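Local coordinates for nuclear import protein MOG1 (Saccharomyces cerevisiae, PDB 1EQ6) that binds the small GTPase Ran (Gsp1 in yeast) and takes part in nuclear protein import and poly(A)+ mRNA export, at residues S1-E6 against V18-I23; E8-A13 against T34-V39. All coordinates share one frame; numbering follows the deposited sequence.

Both contacts involve strand 5-9, the outer strand of the small three-stranded sheet, and both are partly buried near the surface. Contact 1 pairs the start of that strand with the end of strand 14-18, so its polar bonds are backbone to backbone, with proline packing beside them. Contact 2 joins the end of strand 5-9 and the turn after it to strand 35-40 of the large sheet. No strand ladder links its segments, and side-chain-to-backbone bonds, apolar packing and two waters do the bridging. Segments 18-23 and 34-39 also meet directly: Ile23 N lies 2.9 Å from Val39 O, a probable hydrogen bond between neighbouring strands of the large sheet.

Contact 1: residues S1-E6 against V18-I23; sequences SMNNKE and VPPGFI
Asn3 meets Pro20 through its carbonyl oxygen, with Asn3 O 3.2 Å from Pro20 CD. The proline ring thus packs against the backbone just before the strand begins. At Asn4 the chain passes closest to Pro19, with the two CA atoms 4.3 Å apart. Asn4 CG sits beside the backbone N (chi1 -54°), which lays the side chain along the Pro19 ring, both pointing the same way. Asn4 CB is 3.5 Å from Val18 O. Leu172 of helix 164-178 touches both Asn4 and Pro19.

Lys5 begins the regular pairing. It forms an antiparallel hydrogen-bonded pair with Val18, and strands 5-9 and 14-18 make a beta hairpin in the small sheet. Lys5 N donates to Val18 O at 2.8 Å, and Val18 N donates back to Lys5 O at 3.0 Å. The first bond approaches nearly head-on to the carbonyl; in the second the donor is tilted 23° from the carbonyl plane. The Lys5 and Val18 side chains share one face of the sheet. Beyond Val18 the chain leaves the small sheet through a type II turn, Pro19 to Phe22, and enters strand 22-24 of the large one.

Contact 2: residues E8-A13 against T34-V39; sequences ELYGGA and TQEVYV
The Tyr10 ring carries Glu36 over one face and the backbone of Thr34 at its edge. Glu36 CG makes a CH-pi contact, 3.8 Å from the ring centroid and 15° off the ring normal. The carbonyl carbon of Thr34 lies in the ring plane. Here Tyr10 OH donates to Thr34 O at 2.8 Å, from above the carbonyl plane. The Tyr38 ring meets Leu9 obliquely, with Tyr38 CE1 3.9 Å from Leu9 CD2.

Glu36 is held at its CG and at its carboxylate. CG sits beside the backbone N, which sets it over the Tyr10 ring. The bend at chi2 (-70°) then swings the carboxylate back to Tyr10 N. Tyr10 N donates to the anti lone pair of Glu36 OE2 at 2.7 Å. The carboxylate and ring planes are 59° apart. Leu9 CD2 also packs on Glu36 CG, so Glu36 CG touches both Leu9 and Tyr10.

Two waters add bridges. One links Glu36 OE2 to Gly11 N. The other connects Glu8 O to Tyr38 OH.

These contacts fasten the turn after strand 5-9 of the small sheet to strand 35-40 of the large one. Val60 of strand 57-64 touches both Leu9 and Tyr10. An alanine in place of Tyr10 would remove the ring and hydroxyl, and would probably leave Thr34 O without this donor and Glu36 CG less firmly placed. The Glu36 carboxylate takes an N-H from the turn directly and another through water. Such donors are likely to favour its charged form.

Contact 1: residues S1-E6 against V18-I23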
loop_
_atom_site.group_PDB
_atom_site.type_symbol
_atom_site.label_atom_id
_atom_site.label_comp_id
_atom_site.label_asym_id
_atom_site.label_seq_id
_atom_site.Cartn_x
_atom_site.Cartn_y
_atom_site.Cartn_z
ATOM N N SER A 1 -17.035 -9.375 4.308
ATOM C CA SER A 1 -15.707 -9.700 4.904
ATOM C C SER A 1 -14.683 -10.039 3.828
ATOM O O SER A 1 -15.027 -10.242 2.662
ATOM C CB SER A 1 -15.827 -10.883 5.871
ATOM O OG SER A 1 -16.606 -10.544 7.004
ATOM N N MET A 2 -13.420 -10.110 4.233
ATOM C CA MET A 2 -12.348 -10.428 3.307
ATOM C C MET A 2 -11.917 -11.882 3.470
ATOM O O MET A 2 -12.161 -12.499 4.515
ATOM C CB MET A 2 -11.167 -9.491 3.545
ATOM C CG MET A 2 -10.656 -8.837 2.277
ATOM S SD MET A 2 -9.778 -7.313 2.623
ATOM C CE MET A 2 -11.018 -6.079 2.229
ATOM N N ASN A 3 -11.280 -12.418 2.431
ATOM C CA ASN A 3 -10.816 -13.804 2.421
ATOM C C ASN A 3 -9.424 -13.930 1.782
ATOM O O ASN A 3 -9.217 -14.704 0.851
ATOM C CB ASN A 3 -11.826 -14.672 1.663
ATOM C CG ASN A 3 -11.391 -16.104 1.567
ATOM O OD1 ASN A 3 -10.962 -16.685 2.556
ATOM N ND2 ASN A 3 -11.497 -16.689 0.376
ATOM N N ASN A 4 -8.472 -13.175 2.318
ATOM C CA ASN A 4 -7.104 -13.147 1.817
ATOM C C ASN A 4 -6.336 -14.436 1.998
ATOM O O ASN A 4 -6.545 -15.162 2.971
ATOM C CB ASN A 4 -6.381 -11.988 2.481
ATOM C CG ASN A 4 -7.125 -10.688 2.285
ATOM O OD1 ASN A 4 -7.375 -9.932 3.236
ATOM N ND2 ASN A 4 -7.510 -10.430 1.045
ATOM N N LYS A 5 -5.445 -14.718 1.049
ATOM C CA LYS A 5 -4.634 -15.923 1.084
ATOM C C LYS A 5 -3.157 -15.621 1.322
ATOM O O LYS A 5 -2.621 -14.629 0.838
ATOM C CB LYS A 5 -4.772 -16.710 -0.226
ATOM C CG LYS A 5 -6.206 -17.165 -0.580
ATOM C CD LYS A 5 -6.163 -18.305 -1.620
ATOM C CE LYS A 5 -7.546 -18.799 -2.036
ATOM N NZ LYS A 5 -7.473 -20.184 -2.617
ATOM N N GLU A 6 -2.498 -16.507 2.052
ATOM C CA GLU A 6 -1.095 -16.347 2.352
ATOM C C GLU A 6 -0.245 -16.556 1.099
ATOM O O GLU A 6 -0.533 -17.421 0.268
ATOM C CB GLU A 6 -0.700 -17.344 3.440
ATOM C CG GLU A 6 0.777 -17.493 3.634
ATOM C CD GLU A 6 1.095 -18.762 4.398
ATOM O OE1 GLU A 6 0.637 -19.849 3.969
ATOM O OE2 GLU A 6 1.799 -18.678 5.412
ATOM N N VAL A 18 -2.598 -11.653 0.354
ATOM C CA VAL A 18 -3.130 -10.785 -0.696
ATOM C C VAL A 18 -4.518 -11.351 -0.998
ATOM O O VAL A 18 -4.813 -12.498 -0.610
ATOM C CB VAL A 18 -2.259 -10.790 -1.973
ATOM C CG1 VAL A 18 -0.867 -10.272 -1.632
ATOM C CG2 VAL A 18 -2.197 -12.162 -2.559
ATOM N N PRO A 19 -5.391 -10.575 -1.666
ATOM C CA PRO A 19 -6.733 -11.109 -1.952
ATOM C C PRO A 19 -6.781 -12.151 -3.042
ATOM O O PRO A 19 -5.867 -12.221 -3.863
ATOM C CB PRO A 19 -7.536 -9.869 -2.359
ATOM C CG PRO A 19 -6.744 -8.689 -1.784
ATOM C CD PRO A 19 -5.316 -9.155 -2.061
ATOM N N PRO A 20 -7.831 -12.994 -3.055
ATOM C CA PRO A 20 -7.835 -13.973 -4.150
ATOM C C PRO A 20 -8.009 -13.185 -5.464
ATOM O O PRO A 20 -8.535 -12.063 -5.461
ATOM C CB PRO A 20 -9.042 -14.895 -3.822
ATOM C CG PRO A 20 -9.894 -14.078 -2.874
ATOM C CD PRO A 20 -8.850 -13.318 -2.037
ATOM N N GLY A 21 -7.539 -13.738 -6.572
ATOM C CA GLY A 21 -7.679 -13.039 -7.846
ATOM C C GLY A 21 -6.573 -12.022 -8.118
ATOM O O GLY A 21 -6.581 -11.346 -9.151
ATOM N N PHE A 22 -5.636 -11.905 -7.182
ATOM C CA PHE A 22 -4.494 -11.005 -7.342
ATOM C C PHE A 22 -3.334 -11.859 -7.809
ATOM O O PHE A 22 -3.010 -12.883 -7.203
ATOM C CB PHE A 22 -4.146 -10.303 -6.023
ATOM C CG PHE A 22 -4.903 -9.032 -5.811
ATOM C CD1 PHE A 22 -6.282 -9.052 -5.645
ATOM C CD2 PHE A 22 -4.242 -7.801 -5.821
ATOM C CE1 PHE A 22 -6.988 -7.873 -5.499
ATOM C CE2 PHE A 22 -4.945 -6.599 -5.675
ATOM C CZ PHE A 22 -6.305 -6.621 -5.516
ATOM N N ILE A 23 -2.728 -11.432 -8.902
ATOM C CA ILE A 23 -1.630 -12.160 -9.520
ATOM C C ILE A 23 -0.271 -11.544 -9.217
ATOM O O ILE A 23 -0.132 -10.329 -9.158
ATOM C CB ILE A 23 -1.839 -12.189 -11.067
ATOM C CG1 ILE A 23 -3.108 -12.990 -11.406
ATOM C CG2 ILE A 23 -0.618 -12.750 -11.781
ATOM C CD1 ILE A 23 -3.330 -14.267 -10.583
#

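Contact 2: residues E8-A13 against T34-V39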
loop_
_atom_site.group_PDB
_atom_site.type_symbol
_atom_site.label_atom_id
_atom_site.label_comp_id
_atom_site.label_asym_id
_atom_site.label_seq_id
_atom_site.Cartn_x
_atom_site.Cartn_y
_atom_site.Cartn_z
ATOM N N GLU A 8 4.009 -16.368 -0.418
ATOM C CA GLU A 8 5.409 -16.313 -0.045
ATOM C C GLU A 8 6.048 -15.197 -0.845
ATOM O O GLU A 8 5.843 -15.105 -2.057
ATOM C CB GLU A 8 6.131 -17.623 -0.383
ATOM C CG GLU A 8 5.720 -18.838 0.445
ATOM C CD GLU A 8 6.730 -19.978 0.308
ATOM O OE1 GLU A 8 7.531 -19.963 -0.659
ATOM O OE2 GLU A 8 6.713 -20.889 1.156
ATOM N N LEU A 9 6.823 -14.352 -0.164
ATOM C CA LEU A 9 7.535 -13.252 -0.815
ATOM C C LEU A 9 9.044 -13.523 -0.718
ATOM O O LEU A 9 9.493 -14.276 0.151
ATOM C CB LEU A 9 7.254 -11.929 -0.093
ATOM C CG LEU A 9 5.795 -11.466 0.020
ATOM C CD1 LEU A 9 5.786 -10.020 0.482
ATOM C CD2 LEU A 9 5.094 -11.602 -1.328
ATOM N N TYR A 10 9.805 -12.890 -1.602
ATOM C CA TYR A 10 11.268 -12.993 -1.607
ATOM C C TYR A 10 11.765 -14.437 -1.432
ATOM O O TYR A 10 12.502 -14.752 -0.498
ATOM C CB TYR A 10 11.831 -12.074 -0.512
ATOM C CG TYR A 10 11.304 -10.634 -0.633
ATOM C CD1 TYR A 10 10.266 -10.165 0.176
ATOM C CD2 TYR A 10 11.804 -9.775 -1.612
ATOM C CE1 TYR A 10 9.726 -8.851 0.002
ATOM C CE2 TYR A 10 11.277 -8.478 -1.796
ATOM C CZ TYR A 10 10.233 -8.024 -0.981
ATOM O OH TYR A 10 9.711 -6.753 -1.199
ATOM N N GLY A 11 11.320 -15.315 -2.324
ATOM C CA GLY A 11 11.733 -16.711 -2.252
ATOM C C GLY A 11 11.246 -17.505 -1.048
ATOM O O GLY A 11 11.721 -18.619 -0.811
ATOM N N GLY A 12 10.305 -16.950 -0.289
ATOM C CA GLY A 12 9.803 -17.643 0.889
ATOM C C GLY A 12 10.382 -17.152 2.205
ATOM O O GLY A 12 10.044 -17.654 3.296
ATOM N N ALA A 13 11.255 -16.156 2.121
ATOM C CA ALA A 13 11.872 -15.599 3.320
ATOM C C ALA A 13 10.869 -14.797 4.127
ATOM O O ALA A 13 11.055 -14.581 5.337
ATOM C CB ALA A 13 13.053 -14.720 2.948
ATOM N N THR A 34 14.165 -5.560 -4.921
ATOM C CA THR A 34 13.642 -5.356 -3.567
ATOM C C THR A 34 12.122 -5.345 -3.487
ATOM O O THR A 34 11.581 -5.137 -2.410
ATOM C CB THR A 34 14.129 -4.040 -2.970
ATOM O OG1 THR A 34 13.664 -2.952 -3.779
ATOM C CG2 THR A 34 15.669 -4.020 -2.902
ATOM N N GLN A 35 11.450 -5.584 -4.608
ATOM C CA GLN A 35 9.973 -5.565 -4.623
ATOM C C GLN A 35 9.215 -6.842 -4.967
ATOM O O GLN A 35 9.731 -7.725 -5.650
ATOM C CB GLN A 35 9.489 -4.511 -5.623
ATOM C CG GLN A 35 9.595 -3.073 -5.164
ATOM C CD GLN A 35 9.204 -2.100 -6.277
ATOM O OE1 GLN A 35 8.619 -2.494 -7.292
ATOM N NE2 GLN A 35 9.523 -0.837 -6.085
ATOM N N GLU A 36 7.979 -6.921 -4.471
ATOM C CA GLU A 36 7.046 -7.978 -4.836
ATOM C C GLU A 36 5.838 -7.130 -5.281
ATOM O O GLU A 36 5.497 -6.129 -4.630
ATOM C CB GLU A 36 6.726 -8.893 -3.657
ATOM C CG GLU A 36 7.898 -9.784 -3.266
ATOM C CD GLU A 36 8.238 -10.892 -4.301
ATOM O OE1 GLU A 36 7.762 -10.867 -5.466
ATOM O OE2 GLU A 36 9.010 -11.796 -3.933
ATOM N N VAL A 37 5.225 -7.498 -6.401
ATOM C CA VAL A 37 4.114 -6.711 -6.956
ATOM C C VAL A 37 2.985 -7.651 -7.319
ATOM O O VAL A 37 3.205 -8.655 -7.984
ATOM C CB VAL A 37 4.544 -5.965 -8.252
ATOM C CG1 VAL A 37 3.348 -5.175 -8.845
ATOM C CG2 VAL A 37 5.769 -5.018 -7.960
ATOM N N TYR A 38 1.786 -7.320 -6.858
ATOM C CA TYR A 38 0.591 -8.122 -7.130
ATOM C C TYR A 38 -0.473 -7.202 -7.667
ATOM O O TYR A 38 -0.696 -6.139 -7.091
ATOM C CB TYR A 38 0.086 -8.807 -5.843
ATOM C CG TYR A 38 0.880 -10.038 -5.454
ATOM C CD1 TYR A 38 2.150 -9.921 -4.896
ATOM C CD2 TYR A 38 0.363 -11.323 -5.662
ATOM C CE1 TYR A 38 2.892 -11.046 -4.559
ATOM C CE2 TYR A 38 1.094 -12.461 -5.319
ATOM C CZ TYR A 38 2.363 -12.310 -4.772
ATOM O OH TYR A 38 3.121 -13.415 -4.453
ATOM N N VAL A 39 -1.122 -7.595 -8.772
ATOM C CA VAL A 39 -2.158 -6.767 -9.364
ATOM C C VAL A 39 -3.472 -7.531 -9.429
ATOM O O VAL A 39 -3.492 -8.754 -9.610
ATOM C CB VAL A 39 -1.771 -6.286 -10.802
ATOM C CG1 VAL A 39 -0.433 -5.522 -10.754
ATOM C CG2 VAL A 39 -1.643 -7.493 -11.759
HETATM O O HOH W 1 5.629 -13.537 -4.220
HETATM O O HOH W 2 9.675 -14.407 -4.498
#